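Local coordinates for conserved uncharacterized protein (predicted phosphoesterase COG0622) (Streptococcus pneumoniae, PDB 3CK2), which probably acts as a metal-dependent phosphoesterase of the calcineurin-like superfamily, with two manganese ions in its predicted active site, at residues Val36-Asp41 / Pro49-Ile54; Lys79-His84 / Asp98-Glu103; Lys156-Thr161 / Gly169-Phe174. All coordinates share one frame; numbering follows the deposited sequence.

Contact 1: Val36-Asp41 / Pro49-Ile54. With MN (manganese (II) ion), chain B.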
# COMPACT_ATOMS: atom_id res chain seq x y z
N VAL A 36 2.04 6.08 6.57
CA VAL A 36 1.95 4.64 6.66
C VAL A 36 0.58 4.24 6.18
O VAL A 36 -0.42 4.75 6.67
CB VAL A 36 2.26 4.11 8.09
CG1 VAL A 36 2.14 2.56 8.15
CG2 VAL A 36 3.65 4.56 8.54
N PHE A 37 0.52 3.29 5.23
CA PHE A 37 -0.75 2.83 4.62
C PHE A 37 -1.05 1.35 4.82
O PHE A 37 -0.16 0.51 4.72
CB PHE A 37 -0.74 3.08 3.10
CG PHE A 37 -0.56 4.49 2.74
CD1 PHE A 37 -1.66 5.29 2.53
CD2 PHE A 37 0.71 5.04 2.63
CE1 PHE A 37 -1.52 6.61 2.20
CE2 PHE A 37 0.85 6.38 2.32
CZ PHE A 37 -0.28 7.17 2.10
N HIS A 38 -2.32 1.03 5.00
CA HIS A 38 -2.75 -0.37 5.05
C HIS A 38 -3.89 -0.48 4.07
O HIS A 38 -4.83 0.27 4.15
CB HIS A 38 -3.16 -0.75 6.47
CG HIS A 38 -3.41 -2.21 6.66
ND1 HIS A 38 -4.34 -2.91 5.93
CD2 HIS A 38 -2.88 -3.09 7.54
CE1 HIS A 38 -4.33 -4.17 6.33
NE2 HIS A 38 -3.44 -4.31 7.29
N ASN A 39 -3.80 -1.40 3.11
CA ASN A 39 -4.75 -1.44 1.99
C ASN A 39 -5.91 -2.43 2.18
O ASN A 39 -6.61 -2.78 1.23
CB ASN A 39 -3.99 -1.72 0.69
CG ASN A 39 -2.91 -0.69 0.39
OD1 ASN A 39 -2.95 0.44 0.92
ND2 ASN A 39 -1.93 -1.06 -0.47
N GLY A 40 -6.08 -2.87 3.43
CA GLY A 40 -7.24 -3.61 3.86
C GLY A 40 -7.06 -5.09 4.09
O GLY A 40 -5.98 -5.67 3.92
N ASP A 41 -8.18 -5.71 4.44
CA ASP A 41 -8.25 -7.10 4.90
C ASP A 41 -7.38 -7.29 6.13
O ASP A 41 -6.58 -8.21 6.20
CB ASP A 41 -7.86 -8.04 3.78
CG ASP A 41 -9.02 -8.49 2.96
OD1 ASP A 41 -10.13 -7.99 3.13
OD2 ASP A 41 -8.77 -9.40 2.12
N PRO A 49 -6.81 1.31 18.28
CA PRO A 49 -5.75 2.31 18.42
C PRO A 49 -4.50 1.99 17.62
O PRO A 49 -3.66 2.86 17.48
CB PRO A 49 -5.46 2.34 19.92
CG PRO A 49 -5.95 1.03 20.43
CD PRO A 49 -7.05 0.57 19.54
N LEU A 50 -4.41 0.78 17.08
CA LEU A 50 -3.35 0.40 16.12
C LEU A 50 -3.38 1.22 14.82
O LEU A 50 -2.37 1.30 14.11
CB LEU A 50 -3.46 -1.10 15.80
CG LEU A 50 -3.28 -2.04 17.03
CD1 LEU A 50 -3.37 -3.51 16.57
CD2 LEU A 50 -1.98 -1.75 17.85
N TRP A 51 -4.52 1.86 14.53
CA TRP A 51 -4.64 2.63 13.31
C TRP A 51 -4.19 4.07 13.43
O TRP A 51 -4.25 4.81 12.45
CB TRP A 51 -6.07 2.61 12.79
CG TRP A 51 -6.57 1.26 12.39
CD1 TRP A 51 -7.72 0.64 12.82
CD2 TRP A 51 -5.92 0.32 11.51
NE1 TRP A 51 -7.83 -0.61 12.25
CE2 TRP A 51 -6.75 -0.82 11.43
CE3 TRP A 51 -4.72 0.34 10.79
CZ2 TRP A 51 -6.43 -1.92 10.64
CZ3 TRP A 51 -4.41 -0.75 10.01
CH2 TRP A 51 -5.27 -1.88 9.94
N GLU A 52 -3.78 4.48 14.63
CA GLU A 52 -3.29 5.85 14.84
C GLU A 52 -1.99 6.01 14.07
O GLU A 52 -1.04 5.25 14.28
CB GLU A 52 -3.02 6.16 16.33
CG GLU A 52 -4.22 6.09 17.25
CD GLU A 52 -3.81 5.89 18.71
OE1 GLU A 52 -2.77 5.25 18.97
OE2 GLU A 52 -4.54 6.37 19.59
N GLY A 53 -1.97 6.99 13.17
CA GLY A 53 -0.84 7.26 12.28
C GLY A 53 -0.92 6.56 10.91
O GLY A 53 -0.09 6.84 10.02
N ILE A 54 -1.92 5.68 10.72
CA ILE A 54 -2.01 4.84 9.53
C ILE A 54 -3.23 5.20 8.67
O ILE A 54 -4.30 5.41 9.21
CB ILE A 54 -2.09 3.31 9.89
CG1 ILE A 54 -0.86 2.88 10.70
CG2 ILE A 54 -2.25 2.47 8.61
CD1 ILE A 54 -0.95 1.45 11.17
MN MN B . -7.01 -10.64 1.59
O HOH W 1 -0.19 7.88 7.30
O HOH W 2 -8.25 -12.47 1.60
O HOH W 3 -7.81 -10.61 -0.46
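The indole of W51 meets the imidazole of H38 in a T-shaped stack: the edge of its six-membered ring is directed at one face of the histidine, with the planes at 85° and the centroids 5.1 Å apart. CH2 of W51 makes the closest approach, 3.6 Å from CD2 of H38, and lies over the rim of that face, while CZ3 runs on toward CB of H38. At the edge of the imidazole, ND1 of H38 accepts a hydrogen bond of 3.0 Å from N of G40, which lies only 8° out of the ring plane, and NE2 bonds to OG of S15. Bonds at both ring nitrogens therefore fix the rotation of the imidazole and leave the face for W51. CG of H38 stands opposite the backbone N (chi1 -171°), which extends the ring toward the tryptophan.

Next to this pair the packing is aliphatic. CG2 of I54 packs beside the strand, 3.9 Å from N of H38, and CG1 of I54 touches CG1 of V36 at 4.0 Å. No direct hydrogen bond joins the two segments; a water accepts from N of V36 and donates to O of G53. The type II turn from W51 to I54, with G53 at its third position, brings the chain back beside strand 35-38.

Beyond the strand, OD2 of D41 reaches a manganese ion at 2.2 Å and bridges to the second one, and OD1 of D41 is held by the backbone N of M61. A metal-bridging aspartate just after a core strand, in a GD sequence, is characteristic of the dinuclear site of calcineurin-like phosphoesterases.

Contact 2: Lys79-His84 / Asp98-Glu103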
# COMPACT_ATOMS: atom_id res chain seq x y z
N LYS A 79 0.01 13.13 -4.83
CA LYS A 79 -1.35 12.60 -4.62
C LYS A 79 -1.37 11.07 -4.71
O LYS A 79 -1.12 10.47 -5.78
CB LYS A 79 -2.31 13.19 -5.64
CG LYS A 79 -3.74 12.70 -5.49
CD LYS A 79 -4.67 13.50 -6.42
CE LYS A 79 -6.12 13.14 -6.23
NZ LYS A 79 -7.00 14.03 -7.00
N ILE A 80 -1.69 10.46 -3.57
CA ILE A 80 -1.75 9.04 -3.41
C ILE A 80 -3.25 8.70 -3.32
O ILE A 80 -4.01 9.36 -2.60
CB ILE A 80 -0.97 8.63 -2.11
CG1 ILE A 80 0.49 9.11 -2.23
CG2 ILE A 80 -1.10 7.13 -1.83
CD1 ILE A 80 1.35 9.04 -0.95
N ILE A 81 -3.67 7.69 -4.09
CA ILE A 81 -5.00 7.12 -3.97
C ILE A 81 -4.80 5.67 -3.54
O ILE A 81 -3.76 5.08 -3.76
CB ILE A 81 -5.88 7.31 -5.26
CG1 ILE A 81 -5.44 6.41 -6.43
CG2 ILE A 81 -5.87 8.80 -5.71
CD1 ILE A 81 -6.37 6.54 -7.67
N GLN A 82 -5.82 5.13 -2.89
CA GLN A 82 -5.72 3.91 -2.13
C GLN A 82 -7.07 3.22 -2.09
O GLN A 82 -8.10 3.83 -1.76
CB GLN A 82 -5.32 4.28 -0.72
CG GLN A 82 -4.99 3.16 0.18
CD GLN A 82 -4.78 3.58 1.61
OE1 GLN A 82 -5.02 4.75 1.98
NE2 GLN A 82 -4.35 2.63 2.43
N THR A 83 -7.07 1.94 -2.41
CA THR A 83 -8.28 1.12 -2.36
C THR A 83 -7.85 -0.31 -2.15
O THR A 83 -6.69 -0.63 -2.38
CB THR A 83 -9.16 1.32 -3.66
OG1 THR A 83 -10.47 0.84 -3.43
CG2 THR A 83 -8.58 0.61 -4.87
N HIS A 84 -8.76 -1.17 -1.69
CA HIS A 84 -8.42 -2.60 -1.60
C HIS A 84 -8.26 -3.23 -2.98
O HIS A 84 -7.24 -3.81 -3.28
CB HIS A 84 -9.42 -3.36 -0.76
CG HIS A 84 -9.00 -4.76 -0.41
ND1 HIS A 84 -7.90 -5.03 0.37
CD2 HIS A 84 -9.56 -5.97 -0.71
CE1 HIS A 84 -7.80 -6.34 0.56
NE2 HIS A 84 -8.79 -6.93 -0.09
N ASP A 98 -7.23 1.67 -13.22
CA ASP A 98 -6.47 2.65 -13.99
C ASP A 98 -7.36 3.82 -14.45
O ASP A 98 -6.90 4.95 -14.50
CB ASP A 98 -5.81 1.96 -15.19
CG ASP A 98 -4.86 2.86 -15.95
OD1 ASP A 98 -3.84 3.31 -15.41
OD2 ASP A 98 -5.12 3.11 -17.12
N TYR A 99 -8.61 3.58 -14.80
CA TYR A 99 -9.49 4.69 -15.17
C TYR A 99 -9.65 5.69 -14.00
O TYR A 99 -9.58 6.90 -14.18
CB TYR A 99 -10.84 4.15 -15.61
CG TYR A 99 -11.83 5.21 -16.06
CD1 TYR A 99 -11.75 5.78 -17.33
CD2 TYR A 99 -12.86 5.63 -15.21
CE1 TYR A 99 -12.67 6.76 -17.74
CE2 TYR A 99 -13.77 6.59 -15.61
CZ TYR A 99 -13.67 7.15 -16.87
OH TYR A 99 -14.58 8.10 -17.23
N TRP A 100 -9.84 5.14 -12.80
CA TRP A 100 -10.02 5.91 -11.58
C TRP A 100 -8.76 6.69 -11.29
O TRP A 100 -8.84 7.84 -10.94
CB TRP A 100 -10.37 4.98 -10.39
CG TRP A 100 -10.41 5.66 -9.05
CD1 TRP A 100 -11.08 6.81 -8.74
CD2 TRP A 100 -9.77 5.24 -7.83
NE1 TRP A 100 -10.90 7.13 -7.42
CE2 TRP A 100 -10.09 6.19 -6.83
CE3 TRP A 100 -8.94 4.16 -7.49
CZ2 TRP A 100 -9.63 6.09 -5.51
CZ3 TRP A 100 -8.48 4.07 -6.17
CH2 TRP A 100 -8.84 5.02 -5.20
N ALA A 101 -7.60 6.04 -11.42
CA ALA A 101 -6.31 6.67 -11.13
C ALA A 101 -6.03 7.84 -12.08
O ALA A 101 -5.37 8.82 -11.71
CB ALA A 101 -5.16 5.63 -11.19
N GLN A 102 -6.53 7.72 -13.30
CA GLN A 102 -6.33 8.75 -14.30
C GLN A 102 -7.28 9.91 -14.04
O GLN A 102 -6.87 11.07 -14.12
CB GLN A 102 -6.54 8.17 -15.70
CG GLN A 102 -5.76 6.93 -16.00
CD GLN A 102 -4.61 7.18 -16.91
OE1 GLN A 102 -4.82 7.48 -18.09
NE2 GLN A 102 -3.38 7.04 -16.38
N GLU A 103 -8.54 9.61 -13.70
CA GLU A 103 -9.48 10.69 -13.35
C GLU A 103 -9.03 11.48 -12.10
O GLU A 103 -9.24 12.69 -12.02
CB GLU A 103 -10.94 10.19 -13.29
CG GLU A 103 -11.45 9.63 -11.95
CD GLU A 103 -12.94 9.18 -11.99
OE1 GLU A 103 -13.76 9.92 -12.63
OE2 GLU A 103 -13.29 8.12 -11.38
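I81 and W100 approach from opposite directions and form the dense centre of this contact. CD1 of I81 sits over the six-membered ring of W100, 3.5 Å from its centroid and 10° off the ring normal, a well-centred CH-pi contact. The isoleucine reaches there because CG1 lies between the backbone N and the carbonyl carbon (chi1 73°), with the chain then extended to CD1. The same methyl presses on the helix backbone, 3.5 Å from CA of A101, which is tighter than usual, and also meets CB of A101 at 3.8 Å.

Toward the end of the strand the fit is looser: CG2 of T83 comes to 3.7 Å from CZ3 of W100 at a slant, while OG1 of T83 bonds to O of E69. The outer side of the helix, with Y99 and Q102, is exposed to solvent. F88 and R70 also meet the W100 ring, the latter through a cation-pi interaction.

The contact belongs to the beta-alpha-beta unit of strand 78-83, helix 95-103 and strand 108-110, whose first strand leads directly into the manganese ligand H84. With no hydrogen bond between the two segments, the helix is held on the strand by apolar and CH-pi contacts, which probably depend on shape fit rather than on polar pairing.

Contact 3: Lys156-Thr161 / Gly169-Phe174. With SRT (S,R meso-tartaric acid), chain F.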
# COMPACT_ATOMS: atom_id res chain seq x y z
N LYS A 156 11.26 4.99 -5.90
CA LYS A 156 12.08 3.82 -5.59
C LYS A 156 11.22 2.91 -4.73
O LYS A 156 10.73 3.33 -3.70
CB LYS A 156 13.38 4.23 -4.87
CG LYS A 156 14.23 3.03 -4.36
CD LYS A 156 14.64 2.06 -5.51
CE LYS A 156 15.22 0.75 -5.00
NZ LYS A 156 16.24 1.04 -3.96
N VAL A 157 11.00 1.67 -5.18
CA VAL A 157 10.22 0.68 -4.41
C VAL A 157 11.08 -0.50 -3.93
O VAL A 157 11.78 -1.15 -4.70
CB VAL A 157 9.04 0.12 -5.25
CG1 VAL A 157 8.25 -0.92 -4.44
CG2 VAL A 157 8.17 1.31 -5.81
N ASP A 158 11.05 -0.74 -2.62
CA ASP A 158 11.64 -1.94 -2.03
C ASP A 158 10.57 -2.72 -1.31
O ASP A 158 9.69 -2.14 -0.69
CB ASP A 158 12.69 -1.56 -1.01
CG ASP A 158 13.95 -1.02 -1.66
OD1 ASP A 158 14.64 -1.75 -2.42
OD2 ASP A 158 14.21 0.15 -1.42
N PHE A 159 10.66 -4.04 -1.40
CA PHE A 159 9.80 -4.89 -0.60
C PHE A 159 10.55 -5.43 0.61
O PHE A 159 11.69 -5.81 0.51
CB PHE A 159 9.21 -6.00 -1.47
CG PHE A 159 8.28 -5.48 -2.52
CD1 PHE A 159 6.94 -5.38 -2.28
CD2 PHE A 159 8.76 -5.09 -3.76
CE1 PHE A 159 6.11 -4.92 -3.25
CE2 PHE A 159 7.91 -4.63 -4.74
CZ PHE A 159 6.59 -4.53 -4.48
N LEU A 160 9.88 -5.42 1.76
CA LEU A 160 10.51 -5.65 3.07
C LEU A 160 9.86 -6.83 3.72
O LEU A 160 8.67 -7.08 3.55
CB LEU A 160 10.38 -4.42 3.97
CG LEU A 160 11.41 -3.26 3.89
CD1 LEU A 160 11.77 -2.86 2.51
CD2 LEU A 160 10.83 -2.08 4.65
N THR A 161 10.66 -7.57 4.47
CA THR A 161 10.18 -8.74 5.15
C THR A 161 9.61 -8.30 6.49
O THR A 161 9.68 -7.11 6.86
CB THR A 161 11.28 -9.80 5.36
OG1 THR A 161 12.22 -9.34 6.33
CG2 THR A 161 11.97 -10.18 4.03
N GLY A 169 15.48 -9.03 -5.34
CA GLY A 169 14.96 -9.54 -6.58
C GLY A 169 13.64 -8.94 -6.95
O GLY A 169 13.10 -9.27 -8.01
N LEU A 170 13.13 -8.09 -6.06
CA LEU A 170 11.83 -7.38 -6.19
C LEU A 170 11.89 -5.86 -6.24
O LEU A 170 10.90 -5.24 -6.59
CB LEU A 170 10.89 -7.76 -5.02
CG LEU A 170 10.61 -9.25 -4.81
CD1 LEU A 170 9.68 -9.44 -3.66
CD2 LEU A 170 10.06 -9.89 -6.11
N SER A 171 13.03 -5.25 -5.92
CA SER A 171 13.13 -3.78 -5.89
C SER A 171 13.02 -3.21 -7.30
O SER A 171 13.44 -3.84 -8.23
CB SER A 171 14.45 -3.33 -5.27
OG SER A 171 14.47 -3.71 -3.93
N LYS A 172 12.42 -2.03 -7.43
CA LYS A 172 12.32 -1.34 -8.72
C LYS A 172 12.55 0.15 -8.55
O LYS A 172 12.17 0.73 -7.54
CB LYS A 172 10.94 -1.59 -9.35
CG LYS A 172 10.58 -3.09 -9.58
CD LYS A 172 9.87 -3.28 -10.90
CE LYS A 172 8.99 -4.54 -10.99
NZ LYS A 172 8.01 -4.41 -12.13
N GLU A 173 13.15 0.77 -9.55
CA GLU A 173 13.28 2.21 -9.60
C GLU A 173 12.64 2.71 -10.88
O GLU A 173 12.97 2.20 -11.93
CB GLU A 173 14.76 2.65 -9.54
CG GLU A 173 14.89 4.17 -9.56
CD GLU A 173 16.11 4.71 -8.83
OE1 GLU A 173 17.23 4.45 -9.31
OE2 GLU A 173 15.92 5.42 -7.80
N PHE A 174 11.72 3.67 -10.76
CA PHE A 174 11.03 4.28 -11.90
C PHE A 174 11.39 5.76 -12.03
O PHE A 174 11.34 6.51 -11.06
CB PHE A 174 9.51 4.17 -11.73
CG PHE A 174 9.02 2.76 -11.47
CD1 PHE A 174 8.74 1.90 -12.53
CD2 PHE A 174 8.82 2.29 -10.18
CE1 PHE A 174 8.27 0.60 -12.30
CE2 PHE A 174 8.37 1.00 -9.95
CZ PHE A 174 8.08 0.15 -11.01
O1 SRT F . 18.15 -0.88 -4.43
O11 SRT F . 18.78 -2.97 -4.72
C1 SRT F . 18.38 -2.03 -3.99
C2 SRT F . 18.15 -2.30 -2.53
O2 SRT F . 16.82 -1.86 -2.22
C3 SRT F . 19.09 -1.54 -1.57
O3 SRT F . 20.28 -1.11 -2.26
C4 SRT F . 19.45 -2.35 -0.34
O4 SRT F . 20.11 -1.80 0.57
O41 SRT F . 19.06 -3.54 -0.22
O HOH W 4 12.55 -5.58 -2.66
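K156 gives up the most surface to the other strand, its alkyl chain lying across segment 169-174 with CD 3.5 Å from O of K172. Bends at chi2 (58°) and chi4 (-48°) turn its NZ to O1 of the meso-tartaric acid, which it reaches in a hydrogen bond of 2.7 Å. That amine also makes a weak salt bridge with OD2 of D158, which is also in a salt bridge with NH2 of R147.

F159, on the opposite face of the sheet, is the second large contributor. Its CD2 edge meets CB of L170 at 3.6 Å, the two side chains crossing at about a right angle, and O of L170 lies near the ring plane.

V157 holds the strands together through its backbone. Its N donates to O of K172 at 2.8 Å, almost straight (171°), and N of K172 returns a bond to O of V157, as expected of an antiparallel hydrogen-bonded pair. Its CG2 adds apolar contact with CE2 of F174, at 4.2 Å. Just beyond, OG of S171 donates to OD1 of D158; the 2.5 Å between them is suspiciously short, so the exact geometry is doubtful. A water that accepts from N of F159 donates to the same hydroxyl.

Strands 154-160 and 172-175 thus form a beta hairpin at the margin of the six-stranded sheet, with K156, D158 and S171, together with V166, lining the tartrate pocket on one of its faces.

Overall arrangement
From the N terminus, contact 1 comes first, closing the loop between strands 35-38 and 54-56. Contact 2 follows, folding helix 95-103 back on strand 78-83 within a beta-alpha-beta unit that continues to strand 108-110. Contact 3 closes the C-terminal hairpin. The three lie in series, without nesting or crossing. Contacts 1 and 2 belong to different sheets but touch where their strands end: O of N39 probably bonds to ND1 of H84, and D41 and H84 share a manganese ion. Contact 3 lies on the far side of the chain's centre from contact 1, about 21 Å between centres, yet both reach the six-stranded sheet.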